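Putative alpha-N-acetylgalactosaminidase (Bacillus halodurans C-125, PDB 3CC1) probably removes terminal alpha-linked N-acetylgalactosamine from glycoconjugates by hydrolysis, using a TIM-barrel domain followed by a C-terminal beta sandwich. Local coordinates at residues Y124-V129 with T133-E138; G78-A83 with G117-A122. One frame throughout, in Å; residues are numbered along the deposited sequence. Where two conformers were deposited one is given.

Interaction 1 of 2, residues Y124-V129 with T133-E138; sequences YENSPV and TKTARE
Pro128 and Thr135 sit across from each other in a single beta bridge, their CA atoms 4.2 Å apart. The touching parts of 124-129 and 133-138 run in nearly opposite directions, 159° apart. Two backbone bonds flank the bridge: Val129 N to Lys134 O at 2.9 Å and Ala136 N to Ser127 O at 2.8 Å. Just before it, Asn126 leaves helix 120-125 with positive phi in a Schellman motif. Its CG lies anti to the backbone N (chi1 -160°), which carries the amide across to 133-138. There OD1 accepts two bonds. Thr135 OG1 donates to Asn126 OD1 at 2.6 Å, tilted from the carbonyl plane. Arg137 N reaches Asn126 OD1 at 3.3 Å, nearly in line with the C=O bond. The Arg137 chain is extended from CG to NE and passes alongside Asn126, with CG 3.1 Å from Asn126 OD1. Its NH2 then donates to Tyr124 O at 2.7 Å, in a bent bond, while NE bonds to Val123 O. With an alanine in place of Asn126, the Thr135 hydroxyl and the Arg137 N-H would probably lose their shared acceptor. Val129 CG2 adds an apolar touch, 3.9 Å from Thr135 C. The whole is a chain reversal closed by a single antiparallel bridge: the Schellman-capped end of one helix leads into it, and the chain goes on into the short helix 136-139.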
ATOM      1  N   TYR A 124      18.582  -3.563  41.140  0.50 24.43           N
ATOM      2  CA  TYR A 124      18.034  -3.364  42.494  0.50 24.70           C
ATOM      3  C   TYR A 124      19.017  -3.817  43.554  0.50 25.12           C
ATOM      4  O   TYR A 124      19.285  -3.105  44.503  0.50 24.59           O
ATOM      5  CB  TYR A 124      16.739  -4.159  42.667  0.50 24.88           C
ATOM      6  CG  TYR A 124      16.226  -4.291  44.097  0.50 25.75           C
ATOM      7  CD1 TYR A 124      15.797  -3.188  44.823  0.50 26.05           C
ATOM      8  CD2 TYR A 124      16.116  -5.541  44.695  0.50 25.92           C
ATOM      9  CE1 TYR A 124      15.307  -3.336  46.119  0.50 27.25           C
ATOM     10  CE2 TYR A 124      15.645  -5.693  45.971  0.50 25.15           C
ATOM     11  CZ  TYR A 124      15.235  -4.598  46.675  0.50 27.36           C
ATOM     12  OH  TYR A 124      14.761  -4.793  47.955  0.50 29.37           O
ATOM     13  N   GLU A 125      19.565  -5.006  43.360  1.00 25.33           N
ATOM     14  CA  GLU A 125      20.395  -5.643  44.376  1.00 25.38           C
ATOM     15  C   GLU A 125      21.811  -5.104  44.282  1.00 25.22           C
ATOM     16  O   GLU A 125      22.637  -5.359  45.131  1.00 27.09           O
ATOM     17  CB  GLU A 125      20.423  -7.162  44.193  1.00 24.89           C
ATOM     18  CG  GLU A 125      19.100  -7.887  44.551  1.00 28.16           C
ATOM     19  CD  GLU A 125      19.170  -9.431  44.409  1.00 32.13           C
ATOM     20  OE1 GLU A 125      20.295  -9.971  44.394  1.00 34.85           O
ATOM     21  OE2 GLU A 125      18.113 -10.119  44.284  1.00 35.08           O
ATOM     22  N   ASN A 126      22.079  -4.357  43.230  1.00 25.05           N
ATOM     23  CA  ASN A 126      23.409  -3.877  42.912  1.00 24.78           C
ATOM     24  C   ASN A 126      24.433  -5.002  42.843  1.00 24.41           C
ATOM     25  O   ASN A 126      25.531  -4.911  43.382  1.00 23.74           O
ATOM     26  CB  ASN A 126      23.866  -2.806  43.899  1.00 25.43           C
ATOM     27  CG  ASN A 126      25.006  -1.963  43.337  1.00 26.31           C
ATOM     28  OD1 ASN A 126      25.116  -1.764  42.133  1.00 28.10           O
ATOM     29  ND2 ASN A 126      25.855  -1.477  44.213  1.00 29.00           N
ATOM     30  N   SER A 127      24.067  -6.052  42.123  1.00 24.15           N
ATOM     31  CA  SER A 127      24.898  -7.244  42.003  1.00 24.00           C
ATOM     32  C   SER A 127      26.269  -6.913  41.416  1.00 24.15           C
ATOM     33  O   SER A 127      26.368  -6.186  40.431  1.00 23.04           O
ATOM     34  CB  SER A 127      24.204  -8.270  41.116  1.00 24.52           C
ATOM     35  OG  SER A 127      22.913  -8.537  41.611  1.00 24.56           O
ATOM     36  N   PRO A 128      27.344  -7.463  42.020  1.00 24.34           N
ATOM     37  CA  PRO A 128      28.680  -7.360  41.406  1.00 24.25           C
ATOM     38  C   PRO A 128      28.771  -8.045  40.042  1.00 24.01           C
ATOM     39  O   PRO A 128      28.174  -9.092  39.797  1.00 23.80           O
ATOM     40  CB  PRO A 128      29.597  -8.055  42.429  1.00 24.55           C
ATOM     41  CG  PRO A 128      28.693  -9.014  43.143  1.00 25.31           C
ATOM     42  CD  PRO A 128      27.361  -8.276  43.250  1.00 23.79           C
ATOM     43  N   VAL A 129      29.511  -7.407  39.157  1.00 23.90           N
ATOM     44  CA  VAL A 129      29.803  -7.964  37.862  1.00 23.52           C
ATOM     45  C   VAL A 129      31.062  -8.821  37.952  1.00 24.68           C
ATOM     46  O   VAL A 129      32.146  -8.370  38.313  1.00 24.60           O
ATOM     47  CB  VAL A 129      29.916  -6.863  36.765  1.00 23.39           C
ATOM     48  CG1 VAL A 129      30.344  -7.488  35.424  1.00 21.42           C
ATOM     49  CG2 VAL A 129      28.590  -6.075  36.637  1.00 21.15           C
ATOM     50  N   THR A 133      35.343  -4.740  38.216  1.00 29.07           N
ATOM     51  CA  THR A 133      35.392  -4.026  39.459  1.00 28.65           C
ATOM     52  C   THR A 133      34.104  -3.228  39.643  1.00 27.56           C
ATOM     53  O   THR A 133      34.027  -2.307  40.443  1.00 27.92           O
ATOM     54  CB  THR A 133      36.622  -3.093  39.490  1.00 28.78           C
ATOM     55  OG1 THR A 133      36.479  -2.072  38.491  1.00 30.67           O
ATOM     56  CG2 THR A 133      37.912  -3.909  39.222  1.00 29.66           C
ATOM     57  N   LYS A 134      33.073  -3.591  38.906  1.00 26.66           N
ATOM     58  CA  LYS A 134      31.872  -2.768  38.893  1.00 25.91           C
ATOM     59  C   LYS A 134      30.659  -3.565  39.321  1.00 24.87           C
ATOM     60  O   LYS A 134      30.714  -4.763  39.444  1.00 24.27           O
ATOM     61  CB  LYS A 134      31.664  -2.191  37.474  1.00 26.03           C
ATOM     62  CG  LYS A 134      32.890  -1.413  36.959  1.00 28.49           C
ATOM     63  CD  LYS A 134      33.084  -0.123  37.719  1.00 29.73           C
ATOM     64  CE  LYS A 134      34.290   0.637  37.212  1.00 33.30           C
ATOM     65  NZ  LYS A 134      34.514   1.841  38.046  1.00 34.19           N
ATOM     66  N   THR A 135      29.560  -2.860  39.520  1.00 24.84           N
ATOM     67  CA  THR A 135      28.290  -3.462  39.859  1.00 24.68           C
ATOM     68  C   THR A 135      27.221  -3.171  38.819  1.00 24.34           C
ATOM     69  O   THR A 135      27.392  -2.331  37.945  1.00 23.45           O
ATOM     70  CB  THR A 135      27.743  -2.891  41.148  1.00 25.33           C
ATOM     71  OG1 THR A 135      27.473  -1.484  40.963  1.00 26.41           O
ATOM     72  CG2 THR A 135      28.718  -3.087  42.298  1.00 26.85           C
ATOM     73  N   ALA A 136      26.086  -3.845  38.976  1.00 23.21           N
ATOM     74  CA  ALA A 136      24.997  -3.740  38.033  1.00 23.64           C
ATOM     75  C   ALA A 136      24.562  -2.304  37.847  1.00 23.14           C
ATOM     76  O   ALA A 136      24.281  -1.874  36.732  1.00 23.36           O
ATOM     77  CB  ALA A 136      23.787  -4.619  38.457  1.00 22.32           C
ATOM     78  N   ARG A 137      24.498  -1.553  38.928  1.00 24.03           N
ATOM     79  CA  ARG A 137      24.048  -0.169  38.837  1.00 25.23           C
ATOM     80  C   ARG A 137      25.004   0.682  38.043  1.00 25.78           C
ATOM     81  O   ARG A 137      24.609   1.702  37.481  1.00 27.45           O
ATOM     82  CB  ARG A 137      23.850   0.451  40.210  1.00 25.43           C
ATOM     83  CG  ARG A 137      22.714  -0.192  40.955  1.00 28.89           C
ATOM     84  CD  ARG A 137      22.491   0.448  42.316  1.00 32.27           C
ATOM     85  NE  ARG A 137      21.372  -0.220  42.964  1.00 35.71           N
ATOM     86  CZ  ARG A 137      20.816   0.190  44.088  1.00 39.72           C
ATOM     87  NH1 ARG A 137      21.282   1.276  44.689  1.00 40.86           N
ATOM     88  NH2 ARG A 137      19.790  -0.468  44.601  1.00 40.54           N
ATOM     89  N   GLU A 138      26.258   0.269  37.995  1.00 24.90           N
ATOM     90  CA  GLU A 138      27.285   1.065  37.331  1.00 24.92           C
ATOM     91  C   GLU A 138      27.368   0.803  35.838  1.00 24.44           C
ATOM     92  O   GLU A 138      28.049   1.527  35.127  1.00 24.18           O
ATOM     93  CB  GLU A 138      28.642   0.817  37.973  1.00 24.56           C
ATOM     94  CG  GLU A 138      28.668   1.300  39.394  1.00 25.15           C
ATOM     95  CD  GLU A 138      29.976   0.982  40.133  1.00 27.55           C
ATOM     96  OE1 GLU A 138      30.442  -0.169  40.140  1.00 27.38           O
ATOM     97  OE2 GLU A 138      30.529   1.916  40.730  1.00 32.40           O
TER

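Interaction 2 of 2, residues G78-A83 with G117-A122; sequences GRLLPA and GIPRQA
Gly78 and Ala122 are the nearest CA pair of 78-83 and 117-122, 4.8 Å apart; the first segment is irregular, and the second passes from strand 118-119 into helix 120-125. The contact is small and apolar. Its main side-chain pair is Leu80 and Pro119, which lie alongside each other, pointing opposite ways. Leu80 CG lies anti to its own carbonyl carbon (chi1 -64°), a torsion that turns the branched end toward the corner of the proline ring. Leu80 CG is 3.5 Å from Pro119 CG, tighter than usual for two carbons. Both leucine methyls also reach that ring corner, CD1 at 3.8 Å and CD2 at 3.7 Å from Pro119 CG. The neighbouring ring atom, Pro119 CD, lies 3.3 Å from Gly78 O. This buried carbonyl oxygen accepts a hydrogen bond from Tyr165 OH. Gly78 CA packs on Ala122 CB at 3.8 Å. A side chain on Gly78 would come too close to this methyl, and the positive phi of Gly78 also suits a residue without one. Pro119 stands at the N-cap position of helix 120-125. Met152 of strand 152-155 touches both Leu80 and Pro119. Tyr165 of helix 162-175 packs on Pro119 and Ile118, and Ala136 of helix 136-139 meets Ala122. The loop between strand 49-52 and helix 97-105 thus packs against the start of helix 120-125.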
ATOM      1  N   GLY A  78      24.377 -11.448  39.153  1.00 22.35           N
ATOM      2  CA  GLY A  78      23.354 -10.845  38.317  1.00 22.22           C
ATOM      3  C   GLY A  78      23.043 -11.659  37.072  1.00 22.28           C
ATOM      4  O   GLY A  78      22.459 -11.151  36.109  1.00 22.70           O
ATOM      5  N   ARG A  79      23.397 -12.937  37.120  1.00 22.34           N
ATOM      6  CA  ARG A  79      23.102 -13.886  36.047  1.00 21.66           C
ATOM      7  C   ARG A  79      21.895 -14.771  36.312  1.00 22.23           C
ATOM      8  O   ARG A  79      21.844 -15.541  37.276  1.00 22.51           O
ATOM      9  CB  ARG A  79      24.328 -14.758  35.783  1.00 21.65           C
ATOM     10  CG  ARG A  79      25.603 -13.937  35.580  1.00 23.45           C
ATOM     11  CD  ARG A  79      26.781 -14.784  35.140  1.00 24.69           C
ATOM     12  NE  ARG A  79      27.171 -15.728  36.183  1.00 22.90           N
ATOM     13  CZ  ARG A  79      28.259 -16.487  36.146  1.00 24.11           C
ATOM     14  NH1 ARG A  79      29.089 -16.431  35.118  1.00 22.44           N
ATOM     15  NH2 ARG A  79      28.517 -17.300  37.155  1.00 25.21           N
ATOM     16  N   LEU A  80      20.942 -14.712  35.388  1.00 22.22           N
ATOM     17  CA  LEU A  80      19.713 -15.452  35.511  1.00 21.86           C
ATOM     18  C   LEU A  80      19.967 -16.982  35.417  1.00 21.10           C
ATOM     19  O   LEU A  80      20.853 -17.443  34.706  1.00 21.33           O
ATOM     20  CB  LEU A  80      18.680 -14.969  34.486  1.00 22.30           C
ATOM     21  CG  LEU A  80      18.172 -13.531  34.588  1.00 23.50           C
ATOM     22  CD1 LEU A  80      17.441 -13.128  33.296  1.00 23.17           C
ATOM     23  CD2 LEU A  80      17.289 -13.429  35.833  1.00 22.68           C
ATOM     24  N   LEU A  81      19.194 -17.711  36.210  1.00 21.00           N
ATOM     25  CA  LEU A  81      19.321 -19.164  36.418  1.00 21.89           C
ATOM     26  C   LEU A  81      17.983 -19.857  36.186  1.00 21.98           C
ATOM     27  O   LEU A  81      16.929 -19.231  36.275  1.00 20.75           O
ATOM     28  CB  LEU A  81      19.797 -19.457  37.861  1.00 21.48           C
ATOM     29  CG  LEU A  81      21.064 -18.786  38.408  1.00 21.93           C
ATOM     30  CD1 LEU A  81      21.271 -19.185  39.903  1.00 16.81           C
ATOM     31  CD2 LEU A  81      22.256 -19.137  37.558  1.00 20.90           C
ATOM     32  N   PRO A  82      18.020 -21.162  35.851  1.00 23.49           N
ATOM     33  CA  PRO A  82      16.781 -21.931  35.670  1.00 23.20           C
ATOM     34  C   PRO A  82      15.833 -22.003  36.888  1.00 23.98           C
ATOM     35  O   PRO A  82      16.241 -22.215  38.002  1.00 24.47           O
ATOM     36  CB  PRO A  82      17.293 -23.339  35.248  1.00 23.14           C
ATOM     37  CG  PRO A  82      18.700 -23.131  34.833  1.00 23.63           C
ATOM     38  CD  PRO A  82      19.225 -21.982  35.623  1.00 23.00           C
ATOM     39  N   ALA A  83      14.547 -21.821  36.631  1.00 24.64           N
ATOM     40  CA  ALA A  83      13.509 -22.002  37.643  1.00 23.85           C
ATOM     41  C   ALA A  83      13.530 -23.465  38.065  1.00 24.36           C
ATOM     42  O   ALA A  83      13.221 -24.351  37.276  1.00 25.11           O
ATOM     43  CB  ALA A  83      12.126 -21.577  37.096  1.00 22.46           C
ATOM     44  N   GLY A 117      20.218  -7.453  27.802  1.00 22.17           N
ATOM     45  CA  GLY A 117      20.465  -6.609  28.978  1.00 22.57           C
ATOM     46  C   GLY A 117      20.848  -7.341  30.249  1.00 21.78           C
ATOM     47  O   GLY A 117      21.439  -8.434  30.244  1.00 23.05           O
ATOM     48  N   ILE A 118      20.489  -6.712  31.351  1.00 21.56           N
ATOM     49  CA  ILE A 118      20.843  -7.174  32.665  1.00 20.81           C
ATOM     50  C   ILE A 118      19.576  -7.082  33.530  1.00 21.52           C
ATOM     51  O   ILE A 118      18.801  -6.169  33.381  1.00 21.29           O
ATOM     52  CB  ILE A 118      21.968  -6.271  33.267  1.00 21.80           C
ATOM     53  CG1 ILE A 118      22.451  -6.814  34.612  1.00 22.21           C
ATOM     54  CG2 ILE A 118      21.501  -4.799  33.400  1.00 18.82           C
ATOM     55  CD1 ILE A 118      23.747  -6.154  35.126  1.00 20.28           C
ATOM     56  N   PRO A 119      19.351  -8.044  34.424  1.00 22.78           N
ATOM     57  CA  PRO A 119      18.049  -8.014  35.058  1.00 21.49           C
ATOM     58  C   PRO A 119      17.840  -6.784  35.913  1.00 21.83           C
ATOM     59  O   PRO A 119      18.745  -6.312  36.553  1.00 19.73           O
ATOM     60  CB  PRO A 119      18.079  -9.272  35.944  1.00 22.20           C
ATOM     61  CG  PRO A 119      19.014 -10.198  35.229  1.00 22.79           C
ATOM     62  CD  PRO A 119      20.093  -9.297  34.728  1.00 22.93           C
ATOM     63  N   ARG A 120      16.622  -6.286  35.938  1.00 22.05           N
ATOM     64  CA  ARG A 120      16.340  -5.160  36.787  1.00 22.36           C
ATOM     65  C   ARG A 120      16.617  -5.523  38.252  1.00 22.76           C
ATOM     66  O   ARG A 120      16.953  -4.690  39.070  1.00 23.48           O
ATOM     67  CB  ARG A 120      14.868  -4.767  36.616  1.00 21.76           C
ATOM     68  CG  ARG A 120      14.535  -4.262  35.223  1.00 22.26           C
ATOM     69  CD  ARG A 120      13.203  -3.532  35.288  1.00 22.77           C
ATOM     70  NE  ARG A 120      12.740  -3.219  33.957  1.00 23.98           N
ATOM     71  CZ  ARG A 120      11.626  -2.540  33.713  1.00 26.07           C
ATOM     72  NH1 ARG A 120      10.918  -2.061  34.714  1.00 28.54           N
ATOM     73  NH2 ARG A 120      11.221  -2.350  32.482  1.00 27.28           N
ATOM     74  N   GLN A 121      16.401  -6.791  38.554  1.00 22.52           N
ATOM     75  CA  GLN A 121      16.615  -7.364  39.873  1.00 22.94           C
ATOM     76  C   GLN A 121      18.098  -7.267  40.301  1.00 22.83           C
ATOM     77  O   GLN A 121      18.395  -7.025  41.477  1.00 22.43           O
ATOM     78  CB  GLN A 121      16.152  -8.802  39.862  1.00 23.10           C
ATOM     79  CG  GLN A 121      16.196  -9.467  41.227  1.00 25.09           C
ATOM     80  CD  GLN A 121      15.545 -10.863  41.177  1.00 25.28           C
ATOM     81  OE1 GLN A 121      14.390 -10.997  40.818  1.00 24.82           O
ATOM     82  NE2 GLN A 121      16.296 -11.882  41.545  1.00 23.61           N
ATOM     83  N   ALA A 122      19.005  -7.426  39.331  1.00 21.77           N
ATOM     84  CA  ALA A 122      20.432  -7.217  39.554  1.00 21.58           C
ATOM     85  C   ALA A 122      20.709  -5.750  39.847  1.00 20.66           C
ATOM     86  O   ALA A 122      21.529  -5.413  40.684  1.00 20.97           O
ATOM     87  CB  ALA A 122      21.253  -7.712  38.348  1.00 20.04           C
TER

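In the fold
Interaction 2 closes along the chain before interaction 1 opens, and helix 120-125 serves both. Interaction 2 holds its beginning and interaction 1 its end. Their centres lie 12 Å apart, on the same side of the chain's centre. They also touch directly: Ser127 N probably bonds to Ala122 O at 3.0 Å, and Ala136 CB packs on Ile118 CD1. Segments 117-122, 124-129 and 133-138 follow strand 109-115 of the parallel barrel sheet, while 78-83 comes from the earlier loop between strand 49-52 and helix 97-105. The contacts join these two excursions, with 118-119 an edge strand of the small antiparallel sheet. Gln121, and Tyr124 in the conformer given, meet Phe69 of the second subunit.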